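Local coordinates for Csc2 (Thermofilum pendens, PDB 4TXD), which probably binds RNA as the Cas7-family protein of a type I-D CRISPR immune system, and holds a zinc ion, at residues A[23-28]-A[32-37]; A[194-199]-A[252-257]; A[258-263]-A[335-340]; A[52-57]-A[321-326]. All blocks are in the same frame, centred on the assembly; numbering follows the deposited sequence.

Contact 1 of 4, residues A[23-28]-A[32-37]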
loop_
_atom_site.group_PDB
_atom_site.type_symbol
_atom_site.label_atom_id
_atom_site.label_comp_id
_atom_site.label_asym_id
_atom_site.label_seq_id
_atom_site.Cartn_x
_atom_site.Cartn_y
_atom_site.Cartn_z
ATOM N N ASP A 23 -22.605 -3.991 -4.464
ATOM C CA ASP A 23 -22.104 -3.958 -3.106
ATOM C C ASP A 23 -20.877 -4.848 -2.897
ATOM O O ASP A 23 -20.993 -5.894 -2.321
ATOM C CB ASP A 23 -23.219 -4.369 -2.160
ATOM C CG ASP A 23 -22.861 -4.184 -0.718
ATOM O OD1 ASP A 23 -23.682 -4.480 0.153
ATOM O OD2 ASP A 23 -21.756 -3.758 -0.433
ATOM N N VAL A 24 -19.706 -4.424 -3.356
ATOM C CA VAL A 24 -18.504 -5.262 -3.401
ATOM C C VAL A 24 -18.139 -5.860 -2.037
ATOM O O VAL A 24 -17.668 -6.994 -1.961
ATOM C CB VAL A 24 -17.289 -4.479 -3.950
ATOM C CG1 VAL A 24 -16.050 -5.352 -3.960
ATOM C CG2 VAL A 24 -17.568 -3.975 -5.354
ATOM N N LEU A 25 -18.374 -5.137 -0.970
ATOM C CA LEU A 25 -18.134 -5.704 0.331
ATOM C C LEU A 25 -18.991 -6.934 0.557
ATOM O O LEU A 25 -18.548 -7.904 1.098
ATOM C CB LEU A 25 -18.386 -4.691 1.422
ATOM C CG LEU A 25 -17.408 -3.540 1.576
ATOM C CD1 LEU A 25 -17.653 -2.793 2.856
ATOM C CD2 LEU A 25 -15.978 -4.009 1.506
ATOM N N ALA A 26 -20.243 -6.872 0.152
ATOM C CA ALA A 26 -21.136 -8.011 0.351
ATOM C C ALA A 26 -20.738 -9.181 -0.543
ATOM O O ALA A 26 -20.877 -10.342 -0.154
ATOM C CB ALA A 26 -22.576 -7.612 0.088
ATOM N N GLU A 27 -20.252 -8.865 -1.742
ATOM C CA GLU A 27 -19.782 -9.874 -2.683
ATOM C C GLU A 27 -18.609 -10.654 -2.100
ATOM O O GLU A 27 -18.523 -11.876 -2.241
ATOM C CB GLU A 27 -19.381 -9.224 -4.007
ATOM C CG GLU A 27 -20.515 -8.440 -4.649
ATOM C CD GLU A 27 -20.228 -8.043 -6.086
ATOM O OE1 GLU A 27 -21.020 -7.261 -6.649
ATOM O OE2 GLU A 27 -19.219 -8.517 -6.649
ATOM N N LEU A 28 -17.704 -9.932 -1.451
ATOM C CA LEU A 28 -16.650 -10.548 -0.662
ATOM C C LEU A 28 -17.285 -10.836 0.692
ATOM O O LEU A 28 -18.435 -10.497 0.905
ATOM C CB LEU A 28 -15.437 -9.622 -0.578
ATOM C CG LEU A 28 -15.131 -9.026 -1.964
ATOM C CD1 LEU A 28 -14.131 -7.888 -1.926
ATOM C CD2 LEU A 28 -14.645 -10.118 -2.906
ATOM N N ASP A 32 -19.320 -6.965 7.397
ATOM C CA ASP A 32 -19.212 -6.535 8.768
ATOM C C ASP A 32 -18.161 -5.460 8.977
ATOM O O ASP A 32 -18.036 -4.946 10.043
ATOM C CB ASP A 32 -18.985 -7.696 9.706
ATOM C CG ASP A 32 -20.180 -8.628 9.792
ATOM O OD1 ASP A 32 -21.180 -8.390 9.110
ATOM O OD2 ASP A 32 -20.118 -9.593 10.550
ATOM N N LEU A 33 -17.412 -5.134 7.941
ATOM C CA LEU A 33 -16.446 -4.056 8.016
ATOM C C LEU A 33 -17.083 -2.670 8.021
ATOM O O LEU A 33 -16.541 -1.755 8.543
ATOM C CB LEU A 33 -15.478 -4.142 6.842
ATOM C CG LEU A 33 -14.391 -5.212 6.866
ATOM C CD1 LEU A 33 -13.397 -4.968 5.777
ATOM C CD2 LEU A 33 -13.700 -5.257 8.192
ATOM N N ARG A 34 -18.253 -2.552 7.422
ATOM C CA ARG A 34 -18.905 -1.256 7.188
ATOM C C ARG A 34 -18.949 -0.292 8.361
ATOM O O ARG A 34 -18.644 0.866 8.219
ATOM C CB ARG A 34 -20.315 -1.461 6.645
ATOM C CG ARG A 34 -20.388 -1.754 5.172
ATOM C CD ARG A 34 -21.267 -0.768 4.421
ATOM N NE ARG A 34 -21.046 -0.833 2.987
ATOM C CZ ARG A 34 -21.405 -1.864 2.257
ATOM N NH1 ARG A 34 -21.180 -1.884 0.963
ATOM N NH2 ARG A 34 -22.012 -2.864 2.830
ATOM N N PRO A 35 -19.382 -0.857 9.560
ATOM C CA PRO A 35 -19.411 0.091 10.679
ATOM C C PRO A 35 -18.084 0.784 10.944
ATOM O O PRO A 35 -18.069 1.814 11.543
ATOM C CB PRO A 35 -19.709 -0.778 11.878
ATOM C CG PRO A 35 -20.539 -1.845 11.365
ATOM C CD PRO A 35 -19.875 -2.215 10.115
ATOM N N TYR A 36 -16.990 0.177 10.538
ATOM C CA TYR A 36 -15.676 0.693 10.814
ATOM C C TYR A 36 -15.141 1.617 9.749
ATOM O O TYR A 36 -14.095 2.135 9.902
ATOM C CB TYR A 36 -14.696 -0.457 10.970
ATOM C CG TYR A 36 -14.982 -1.390 12.095
ATOM C CD1 TYR A 36 -15.817 -2.457 11.931
ATOM C CD2 TYR A 36 -14.384 -1.221 13.305
ATOM C CE1 TYR A 36 -16.072 -3.317 12.955
ATOM C CE2 TYR A 36 -14.623 -2.074 14.336
ATOM C CZ TYR A 36 -15.476 -3.118 14.153
ATOM O OH TYR A 36 -15.699 -3.962 15.183
ATOM N N LEU A 37 -15.851 1.788 8.659
ATOM C CA LEU A 37 -15.383 2.607 7.562
ATOM C C LEU A 37 -15.926 4.030 7.605
ATOM O O LEU A 37 -16.964 4.261 8.139
ATOM C CB LEU A 37 -15.760 1.980 6.240
ATOM C CG LEU A 37 -15.189 0.609 5.904
ATOM C CD1 LEU A 37 -15.794 0.069 4.641
ATOM C CD2 LEU A 37 -13.685 0.648 5.791
#

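Contact 2 of 4, residues A[194-199]-A[252-257]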
loop_
_atom_site.group_PDB
_atom_site.type_symbol
_atom_site.label_atom_id
_atom_site.label_comp_id
_atom_site.label_asym_id
_atom_site.label_seq_id
_atom_site.Cartn_x
_atom_site.Cartn_y
_atom_site.Cartn_z
ATOM N N LYS A 194 -0.120 12.099 6.062
ATOM C CA LYS A 194 0.511 10.843 6.460
ATOM C C LYS A 194 -0.278 9.661 5.912
ATOM O O LYS A 194 -1.496 9.724 5.770
ATOM C CB LYS A 194 0.621 10.729 7.981
ATOM C CG LYS A 194 1.713 11.598 8.598
ATOM C CD LYS A 194 1.818 11.364 10.098
ATOM C CE LYS A 194 3.052 10.557 10.461
ATOM N NZ LYS A 194 4.298 11.318 10.164
ATOM N N THR A 195 0.425 8.575 5.602
ATOM C CA THR A 195 -0.263 7.392 5.068
ATOM C C THR A 195 -1.315 6.823 6.038
ATOM O O THR A 195 -1.109 6.760 7.259
ATOM C CB THR A 195 0.754 6.273 4.700
ATOM O OG1 THR A 195 0.057 5.184 4.080
ATOM C CG2 THR A 195 1.501 5.762 5.948
ATOM N N ARG A 196 -2.455 6.421 5.484
ATOM C CA ARG A 196 -3.494 5.749 6.253
ATOM C C ARG A 196 -3.366 4.231 6.054
ATOM O O ARG A 196 -4.185 3.451 6.530
ATOM C CB ARG A 196 -4.888 6.260 5.835
ATOM C CG ARG A 196 -5.349 7.509 6.633
ATOM C CD ARG A 196 -6.676 8.089 6.096
ATOM N NE ARG A 196 -6.485 8.618 4.754
ATOM C CZ ARG A 196 -7.412 8.668 3.803
ATOM N NH1 ARG A 196 -8.649 8.229 4.028
ATOM N NH2 ARG A 196 -7.084 9.169 2.624
ATOM N N VAL A 197 -2.317 3.845 5.340
ATOM C CA VAL A 197 -1.963 2.437 5.105
ATOM C C VAL A 197 -0.552 2.213 5.658
ATOM O O VAL A 197 0.425 2.650 5.058
ATOM C CB VAL A 197 -2.009 2.075 3.597
ATOM C CG1 VAL A 197 -1.605 0.602 3.355
ATOM C CG2 VAL A 197 -3.399 2.371 3.017
ATOM N N ARG A 198 -0.460 1.588 6.830
ATOM C CA ARG A 198 0.824 1.361 7.485
ATOM C C ARG A 198 1.257 -0.098 7.340
ATOM O O ARG A 198 0.595 -0.990 7.858
ATOM C CB ARG A 198 0.744 1.718 8.970
ATOM C CG ARG A 198 0.636 3.202 9.263
ATOM C CD ARG A 198 1.497 3.574 10.467
ATOM N NE ARG A 198 0.723 4.118 11.580
ATOM C CZ ARG A 198 0.425 3.446 12.691
ATOM N NH1 ARG A 198 0.827 2.191 12.848
ATOM N NH2 ARG A 198 -0.281 4.032 13.649
ATOM N N PHE A 199 2.367 -0.332 6.659
ATOM C CA PHE A 199 2.862 -1.700 6.477
ATOM C C PHE A 199 3.797 -2.141 7.596
ATOM O O PHE A 199 4.670 -1.375 8.010
ATOM C CB PHE A 199 3.615 -1.843 5.154
ATOM C CG PHE A 199 2.736 -1.865 3.943
ATOM C CD1 PHE A 199 2.067 -3.026 3.574
ATOM C CD2 PHE A 199 2.589 -0.722 3.161
ATOM C CE1 PHE A 199 1.250 -3.053 2.443
ATOM C CE2 PHE A 199 1.782 -0.737 2.031
ATOM C CZ PHE A 199 1.106 -1.899 1.669
ATOM N N GLU A 252 -15.043 3.031 2.114
ATOM C CA GLU A 252 -15.219 1.804 1.402
ATOM C C GLU A 252 -14.420 1.710 0.120
ATOM O O GLU A 252 -13.682 0.791 -0.030
ATOM C CB GLU A 252 -16.701 1.510 1.175
ATOM C CG GLU A 252 -16.987 0.340 0.273
ATOM C CD GLU A 252 -18.407 -0.184 0.399
ATOM O OE1 GLU A 252 -19.130 0.158 1.331
ATOM O OE2 GLU A 252 -18.783 -0.982 -0.438
ATOM N N PRO A 253 -14.533 2.647 -0.795
ATOM C CA PRO A 253 -13.751 2.470 -2.023
ATOM C C PRO A 253 -12.237 2.616 -1.840
ATOM O O PRO A 253 -11.460 2.058 -2.624
ATOM C CB PRO A 253 -14.280 3.571 -2.951
ATOM C CG PRO A 253 -14.927 4.556 -2.067
ATOM C CD PRO A 253 -15.434 3.814 -0.874
ATOM N N GLU A 254 -11.821 3.378 -0.838
ATOM C CA GLU A 254 -10.397 3.503 -0.550
ATOM C C GLU A 254 -9.852 2.155 -0.057
ATOM O O GLU A 254 -8.799 1.685 -0.514
ATOM C CB GLU A 254 -10.168 4.615 0.470
ATOM C CG GLU A 254 -10.446 6.003 -0.112
ATOM C CD GLU A 254 -10.469 7.106 0.941
ATOM O OE1 GLU A 254 -10.313 6.818 2.146
ATOM O OE2 GLU A 254 -10.655 8.270 0.544
ATOM N N LEU A 255 -10.588 1.537 0.855
ATOM C CA LEU A 255 -10.231 0.225 1.363
ATOM C C LEU A 255 -10.160 -0.822 0.257
ATOM O O LEU A 255 -9.175 -1.550 0.140
ATOM C CB LEU A 255 -11.225 -0.241 2.420
ATOM C CG LEU A 255 -10.981 -1.717 2.767
ATOM C CD1 LEU A 255 -10.145 -1.831 4.016
ATOM C CD2 LEU A 255 -12.270 -2.472 2.912
ATOM N N VAL A 256 -11.216 -0.909 -0.544
ATOM C CA VAL A 256 -11.263 -1.922 -1.589
ATOM C C VAL A 256 -10.186 -1.685 -2.629
ATOM O O VAL A 256 -9.523 -2.634 -3.061
ATOM C CB VAL A 256 -12.645 -1.978 -2.269
ATOM C CG1 VAL A 256 -12.607 -2.957 -3.454
ATOM C CG2 VAL A 256 -13.698 -2.391 -1.245
ATOM N N ALA A 257 -9.985 -0.427 -3.023
ATOM C CA ALA A 257 -8.931 -0.116 -3.989
ATOM C C ALA A 257 -7.538 -0.423 -3.422
ATOM O O ALA A 257 -6.628 -0.794 -4.165
ATOM C CB ALA A 257 -9.010 1.349 -4.426
HETATM O O HOH W 1 -8.610 9.874 0.339
#

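Contact 3 of 4, residues A[258-263]-A[335-340]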
loop_
_atom_site.group_PDB
_atom_site.type_symbol
_atom_site.label_atom_id
_atom_site.label_comp_id
_atom_site.label_asym_id
_atom_site.label_seq_id
_atom_site.Cartn_x
_atom_site.Cartn_y
_atom_site.Cartn_z
ATOM N N THR A 258 -7.374 -0.257 -2.112
ATOM C CA THR A 258 -6.079 -0.547 -1.502
ATOM C C THR A 258 -5.835 -2.060 -1.538
ATOM O O THR A 258 -4.775 -2.509 -1.971
ATOM C CB THR A 258 -6.007 0.011 -0.068
ATOM O OG1 THR A 258 -6.058 1.439 -0.144
ATOM C CG2 THR A 258 -4.706 -0.394 0.634
ATOM N N LEU A 259 -6.836 -2.837 -1.122
ATOM C CA LEU A 259 -6.748 -4.301 -1.203
ATOM C C LEU A 259 -6.435 -4.744 -2.627
ATOM O O LEU A 259 -5.593 -5.604 -2.857
ATOM C CB LEU A 259 -8.048 -4.956 -0.723
ATOM C CG LEU A 259 -8.400 -4.758 0.753
ATOM C CD1 LEU A 259 -9.716 -5.449 1.086
ATOM C CD2 LEU A 259 -7.297 -5.277 1.644
ATOM N N TYR A 260 -7.099 -4.121 -3.587
ATOM C CA TYR A 260 -6.944 -4.470 -4.997
ATOM C C TYR A 260 -5.581 -4.078 -5.562
ATOM O O TYR A 260 -5.024 -4.780 -6.407
ATOM C CB TYR A 260 -8.066 -3.806 -5.804
ATOM C CG TYR A 260 -8.107 -4.120 -7.279
ATOM C CD1 TYR A 260 -8.643 -5.322 -7.743
ATOM C CD2 TYR A 260 -7.653 -3.197 -8.216
ATOM C CE1 TYR A 260 -8.702 -5.596 -9.099
ATOM C CE2 TYR A 260 -7.718 -3.462 -9.573
ATOM C CZ TYR A 260 -8.244 -4.663 -10.007
ATOM O OH TYR A 260 -8.301 -4.920 -11.354
ATOM N N SER A 261 -5.035 -2.954 -5.106
ATOM C CA SER A 261 -3.710 -2.554 -5.561
ATOM C C SER A 261 -2.672 -3.577 -5.095
ATOM O O SER A 261 -1.752 -3.925 -5.833
ATOM C CB SER A 261 -3.351 -1.157 -5.040
ATOM O OG SER A 261 -4.173 -0.156 -5.645
ATOM N N LEU A 262 -2.830 -4.036 -3.861
ATOM C CA LEU A 262 -1.968 -5.070 -3.291
ATOM C C LEU A 262 -2.071 -6.369 -4.094
ATOM O O LEU A 262 -1.071 -6.951 -4.501
ATOM C CB LEU A 262 -2.370 -5.324 -1.845
ATOM C CG LEU A 262 -1.367 -5.489 -0.712
ATOM C CD1 LEU A 262 -0.102 -4.704 -0.944
ATOM C CD2 LEU A 262 -2.047 -5.042 0.570
ATOM N N ALA A 263 -3.307 -6.801 -4.318
ATOM C CA ALA A 263 -3.602 -8.067 -4.984
ATOM C C ALA A 263 -3.128 -8.095 -6.428
ATOM O O ALA A 263 -2.922 -9.171 -6.997
ATOM C CB ALA A 263 -5.108 -8.344 -4.918
ATOM N N VAL A 335 -13.704 -6.242 -8.948
ATOM C CA VAL A 335 -13.250 -4.883 -9.182
ATOM C C VAL A 335 -12.751 -4.756 -10.596
ATOM O O VAL A 335 -11.865 -5.500 -11.027
ATOM C CB VAL A 335 -12.109 -4.476 -8.214
ATOM C CG1 VAL A 335 -11.550 -3.116 -8.603
ATOM C CG2 VAL A 335 -12.598 -4.486 -6.782
ATOM N N ASP A 336 -13.321 -3.811 -11.330
ATOM C CA ASP A 336 -12.876 -3.548 -12.686
ATOM C C ASP A 336 -12.408 -2.109 -12.756
ATOM O O ASP A 336 -13.222 -1.185 -12.869
ATOM C CB ASP A 336 -14.008 -3.824 -13.685
ATOM C CG ASP A 336 -13.636 -3.494 -15.117
ATOM O OD1 ASP A 336 -12.449 -3.228 -15.416
ATOM O OD2 ASP A 336 -14.557 -3.527 -15.965
ATOM N N HIS A 337 -11.093 -1.920 -12.689
ATOM C CA HIS A 337 -10.527 -0.575 -12.642
ATOM C C HIS A 337 -10.552 0.066 -14.018
ATOM O O HIS A 337 -10.181 1.223 -14.173
ATOM C CB HIS A 337 -9.095 -0.596 -12.084
ATOM C CG HIS A 337 -8.074 -1.114 -13.049
ATOM N ND1 HIS A 337 -7.808 -2.459 -13.202
ATOM C CD2 HIS A 337 -7.258 -0.467 -13.917
ATOM C CE1 HIS A 337 -6.869 -2.618 -14.116
ATOM N NE2 HIS A 337 -6.514 -1.425 -14.563
ATOM N N LYS A 338 -11.012 -0.683 -15.015
ATOM C CA LYS A 338 -11.128 -0.152 -16.374
ATOM C C LYS A 338 -12.582 0.177 -16.735
ATOM O O LYS A 338 -12.890 0.517 -17.875
ATOM C CB LYS A 338 -10.537 -1.139 -17.385
ATOM C CG LYS A 338 -9.019 -1.111 -17.433
ATOM C CD LYS A 338 -8.461 -2.070 -18.478
ATOM C CE LYS A 338 -6.961 -1.854 -18.666
ATOM N NZ LYS A 338 -6.332 -2.910 -19.513
ATOM N N ASP A 339 -13.467 0.060 -15.754
ATOM C CA ASP A 339 -14.862 0.452 -15.915
ATOM C C ASP A 339 -15.008 1.912 -15.484
ATOM O O ASP A 339 -14.865 2.224 -14.301
ATOM C CB ASP A 339 -15.772 -0.466 -15.089
ATOM C CG ASP A 339 -17.237 -0.037 -15.103
ATOM O OD1 ASP A 339 -17.598 0.933 -15.804
ATOM O OD2 ASP A 339 -18.035 -0.679 -14.391
ATOM N N PRO A 340 -15.309 2.805 -16.441
ATOM C CA PRO A 340 -15.411 4.250 -16.177
ATOM C C PRO A 340 -16.354 4.573 -15.031
ATOM O O PRO A 340 -16.198 5.593 -14.373
ATOM C CB PRO A 340 -15.939 4.805 -17.507
ATOM C CG PRO A 340 -15.396 3.849 -18.531
ATOM C CD PRO A 340 -15.533 2.495 -17.865
#

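Contact 4 of 4, residues A[52-57]-A[321-326]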
loop_
_atom_site.group_PDB
_atom_site.type_symbol
_atom_site.label_atom_id
_atom_site.label_comp_id
_atom_site.label_asym_id
_atom_site.label_seq_id
_atom_site.Cartn_x
_atom_site.Cartn_y
_atom_site.Cartn_z
ATOM N N ARG A 52 -8.966 0.212 13.522
ATOM C CA ARG A 52 -8.132 -0.082 12.374
ATOM C C ARG A 52 -8.596 -1.381 11.751
ATOM O O ARG A 52 -9.254 -2.203 12.400
ATOM C CB ARG A 52 -6.658 -0.183 12.791
ATOM C CG ARG A 52 -6.364 -1.379 13.695
ATOM C CD ARG A 52 -5.035 -1.237 14.409
ATOM N NE ARG A 52 -5.148 -0.445 15.626
ATOM C CZ ARG A 52 -4.135 0.207 16.190
ATOM N NH1 ARG A 52 -2.931 0.186 15.628
ATOM N NH2 ARG A 52 -4.330 0.897 17.306
ATOM N N ILE A 53 -8.257 -1.553 10.483
ATOM C CA ILE A 53 -8.467 -2.809 9.805
ATOM C C ILE A 53 -7.100 -3.425 9.498
ATOM O O ILE A 53 -6.287 -2.828 8.788
ATOM C CB ILE A 53 -9.275 -2.610 8.534
ATOM C CG1 ILE A 53 -10.651 -2.024 8.904
ATOM C CG2 ILE A 53 -9.398 -3.926 7.751
ATOM C CD1 ILE A 53 -11.509 -1.670 7.713
ATOM N N GLU A 54 -6.839 -4.588 10.079
ATOM C CA GLU A 54 -5.654 -5.377 9.731
ATOM C C GLU A 54 -5.868 -6.185 8.459
ATOM O O GLU A 54 -6.903 -6.838 8.304
ATOM C CB GLU A 54 -5.286 -6.342 10.854
ATOM C CG GLU A 54 -4.699 -5.727 12.086
ATOM C CD GLU A 54 -4.506 -6.764 13.163
ATOM O OE1 GLU A 54 -5.521 -7.192 13.747
ATOM O OE2 GLU A 54 -3.348 -7.159 13.420
ATOM N N VAL A 55 -4.892 -6.155 7.554
ATOM C CA VAL A 55 -4.912 -7.053 6.409
ATOM C C VAL A 55 -3.634 -7.908 6.388
ATOM O O VAL A 55 -2.519 -7.387 6.500
ATOM C CB VAL A 55 -5.080 -6.284 5.076
ATOM C CG1 VAL A 55 -4.012 -5.243 4.907
ATOM C CG2 VAL A 55 -5.067 -7.241 3.907
ATOM N N VAL A 56 -3.806 -9.225 6.295
ATOM C CA VAL A 56 -2.668 -10.148 6.241
ATOM C C VAL A 56 -2.618 -10.751 4.859
ATOM O O VAL A 56 -3.654 -11.145 4.302
ATOM C CB VAL A 56 -2.765 -11.256 7.316
ATOM C CG1 VAL A 56 -1.671 -12.319 7.125
ATOM C CG2 VAL A 56 -2.659 -10.652 8.702
ATOM N N PHE A 57 -1.416 -10.814 4.296
ATOM C CA PHE A 57 -1.246 -11.231 2.930
ATOM C C PHE A 57 0.057 -11.996 2.723
ATOM O O PHE A 57 0.943 -11.999 3.585
ATOM C CB PHE A 57 -1.316 -10.012 1.983
ATOM C CG PHE A 57 -0.274 -8.941 2.260
ATOM C CD1 PHE A 57 -0.489 -7.962 3.231
ATOM C CD2 PHE A 57 0.900 -8.895 1.519
ATOM C CE1 PHE A 57 0.478 -6.968 3.475
ATOM C CE2 PHE A 57 1.872 -7.907 1.753
ATOM C CZ PHE A 57 1.652 -6.940 2.732
ATOM N N LEU A 321 -7.749 -16.245 15.111
ATOM C CA LEU A 321 -7.547 -14.861 15.541
ATOM C C LEU A 321 -8.785 -13.997 15.305
ATOM O O LEU A 321 -8.834 -12.846 15.738
ATOM C CB LEU A 321 -6.339 -14.247 14.823
ATOM C CG LEU A 321 -4.968 -14.588 15.414
ATOM C CD1 LEU A 321 -3.850 -13.976 14.577
ATOM C CD2 LEU A 321 -4.888 -14.117 16.847
ATOM N N GLY A 322 -9.773 -14.549 14.609
ATOM C CA GLY A 322 -11.022 -13.848 14.385
ATOM C C GLY A 322 -11.033 -13.030 13.110
ATOM O O GLY A 322 -11.836 -12.110 12.972
ATOM N N PHE A 323 -10.133 -13.363 12.188
ATOM C CA PHE A 323 -10.074 -12.728 10.873
ATOM C C PHE A 323 -11.164 -13.238 9.942
ATOM O O PHE A 323 -11.521 -14.413 9.973
ATOM C CB PHE A 323 -8.710 -12.975 10.211
ATOM C CG PHE A 323 -7.637 -12.005 10.621
ATOM C CD1 PHE A 323 -7.093 -12.037 11.900
ATOM C CD2 PHE A 323 -7.139 -11.089 9.700
ATOM C CE1 PHE A 323 -6.092 -11.144 12.276
ATOM C CE2 PHE A 323 -6.142 -10.196 10.057
ATOM C CZ PHE A 323 -5.615 -10.216 11.350
ATOM N N THR A 324 -11.675 -12.348 9.099
ATOM C CA THR A 324 -12.574 -12.729 8.028
ATOM C C THR A 324 -11.761 -13.099 6.809
ATOM O O THR A 324 -11.001 -12.271 6.305
ATOM C CB THR A 324 -13.535 -11.595 7.659
ATOM O OG1 THR A 324 -14.281 -11.214 8.819
ATOM C CG2 THR A 324 -14.465 -12.024 6.539
ATOM N N PRO A 325 -11.914 -14.343 6.330
ATOM C CA PRO A 325 -11.137 -14.794 5.177
ATOM C C PRO A 325 -11.435 -13.937 3.976
ATOM O O PRO A 325 -12.540 -13.415 3.864
ATOM C CB PRO A 325 -11.614 -16.240 4.961
ATOM C CG PRO A 325 -12.924 -16.316 5.664
ATOM C CD PRO A 325 -12.820 -15.390 6.832
ATOM N N VAL A 326 -10.448 -13.767 3.106
ATOM C CA VAL A 326 -10.676 -13.082 1.847
ATOM C C VAL A 326 -10.363 -14.017 0.696
ATOM O O VAL A 326 -9.311 -14.661 0.674
ATOM C CB VAL A 326 -9.822 -11.813 1.725
ATOM C CG1 VAL A 326 -9.905 -11.250 0.305
ATOM C CG2 VAL A 326 -10.247 -10.781 2.767
#

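Contact 1 of 4, residues A[23-28]-A[32-37]
The guanidinium of Arg34 carries Leu25 on one face, with CD1 3.8 Å above the plane and over its centre, while Asp23 OD2 meets it at the edge, close to that plane. The salt bridge runs nearly straight from NH1, with an N-H...O angle of 175°. The modelled separation of Arg34 NH1 and Asp23 OD2, 2.4 Å, is so short that its exact value is doubtful. Carboxylate and guanidinium are not coplanar; their planes stand 43° apart. The arginine chain bends at chi2 (-123°), which carries its head back toward helix 24-27, where Asp23 occupies the N-cap position. In this way the short N-terminal helix is joined to the 3-10 segment 32-36 on the path into strand 52-61, part of the antiparallel sheet of the RRM-like fold. Arg34 NE has a second acidic partner in Glu252, at the start of helix 252-263, so two acids share the one cation. The same leucine methyl also makes the apolar part of the contact: Leu25 CD1 lies 3.7 Å from Arg34 CG, against the aliphatic part of the chain, and meets Leu37 CD1 tip to tip at 3.9 Å. The buried Leu25 also packs on Glu252 and Val256.

Contact 2 of 4, residues A[194-199]-A[252-257]
Arg196, just ahead of strand 197-204, points its CB at helix 252-263, and its side chain reaches across to Glu254. The side chain packs on Leu250 and bends at chi3 (-66°), bringing the guanidinium obliquely onto the glutamate. Arg196 NH1 forms a salt bridge with Glu254 OE1 at 2.9 Å, on the syn side of the carboxylate but 35° out of its plane, and the N-H...O angle of 133° is far from straight. NH1 also donates to Asp249 O. NH2 gives one bond to Thr172 O and another, 2.8 Å long, to a water in the guanidinium plane; that water donates to Glu254 OE2 at 2.6 Å, a second and indirect link between the two groups. Ser350 OG and Arg45 also hold OE2, while OE1 accepts a further bond from the backbone N of Thr251. A leucine in place of Arg196 would probably leave Glu254 OE1 and the carbonyls of Asp249 and Thr172 each short of a partner in a buried setting. The pair ties sheet to helix in the RRM-like core, and through Thr172 it reaches helix 169-174 beside the zinc site, whose ligand Cys171 has its side chain about 9 Å from that of Arg196.

Contact 3 of 4, residues A[258-263]-A[335-340]
Val335 sets its CG1 methyl over one face of the Tyr260 ring, and this CH-pi contact is the apolar half of the meeting. CG1 stands 3.6 Å from the centroid of that ring and only 5° off the normal, and Val335 CB comes within 3.6 Å of Tyr260 CD1. The polar half is at the ring's far end, where Tyr260 OH and His337 ND1 share a hydrogen bond of 3.1 Å that lies near both ring planes; either could be the donor. The two rings themselves meet obliquely, their planes 50° apart. His337 CG sits between the backbone N and the carbonyl carbon (chi1 75°), which swings the imidazole back toward the tyrosine, and NE2 bonds to Glu111. A phenylalanine at Tyr260 would probably leave ND1 without this mate and the imidazole less firmly fixed. The loop that presents His337 is shaped by a type I turn from Asp336 to Asp339 and by a side-chain bond, in which Asp336 OD1 accepts from Lys338 N at 3.0 Å to make an Asx turn. Leu108 of helix 94-115 touches both Tyr260 and His337. The loop links helix 328-334 to helix 343-365, and helix 252-263, which it meets here, sets Thr258 and Leu262 against strand 197-204.

Contact 4 of 4, residues A[52-57]-A[321-326]
Glu54 OE2 is gripped twice, by a salt bridge from Arg244 and by the backbone N of Thr293, and OE1 of the same carboxylate shares a hydrogen bond with Ser292, so the acid is well satisfied where it passes the ring of Phe323. The setting is the antiparallel sheet of the RRM-like fold. Strand 277-288 lies between strand 52-61 and the short edge strand 324-325, and Phe323 reaches over that middle strand, touching Lys286 on the way. Glu54 and Val56 point toward it, whereas the intervening Val55 turns to the other side of the sheet and packs on Leu259 of helix 252-263. Just before the phenylalanine, Gly322 ends helix 307-321 in a Schellman motif with positive phi (91°), turning the chain into the edge strand. With CG anti to its own carbonyl carbon (chi1 -84°), the Phe323 side chain runs toward strand 52-61 and crosses that of Glu54 at about a right angle. Phe323 CZ lies 3.9 Å from Glu54 OE1, with the carboxylate plane turned 52° from the ring. Phe323 CE2 also approaches the strand backbone, 3.9 Å from Glu54 O. The apolar partner across the contact is Val56, whose CG2 touches Phe323 CE2 at 3.8 Å.

Helix 252-263 connects the set: contact 2 uses its first half and contact 3 its second, their centres 13 Å apart, and Val256 CG1 of the one packs on Val335 CG2 of the other at 3.7 Å. Contact 1 joins the same helix through Arg34 NE and Glu252 OE1, 2.7 Å apart. Ile53 of contact 4 touches both contact 1 and contact 2, its CD1 3.7 Å from Leu37 CD2 and 3.9 Å from Leu255 CD1. Contacts 3 and 4 cross along the chain and meet where Leu262 CD2 lies 4.2 Å from Phe57 CD1, whereas contact 2 is nested within the loop closed by contact 4. Of the four, contact 2 comes near the zinc site, with the Arg196 side chain about 11 Å from the metal; the others lie away from it.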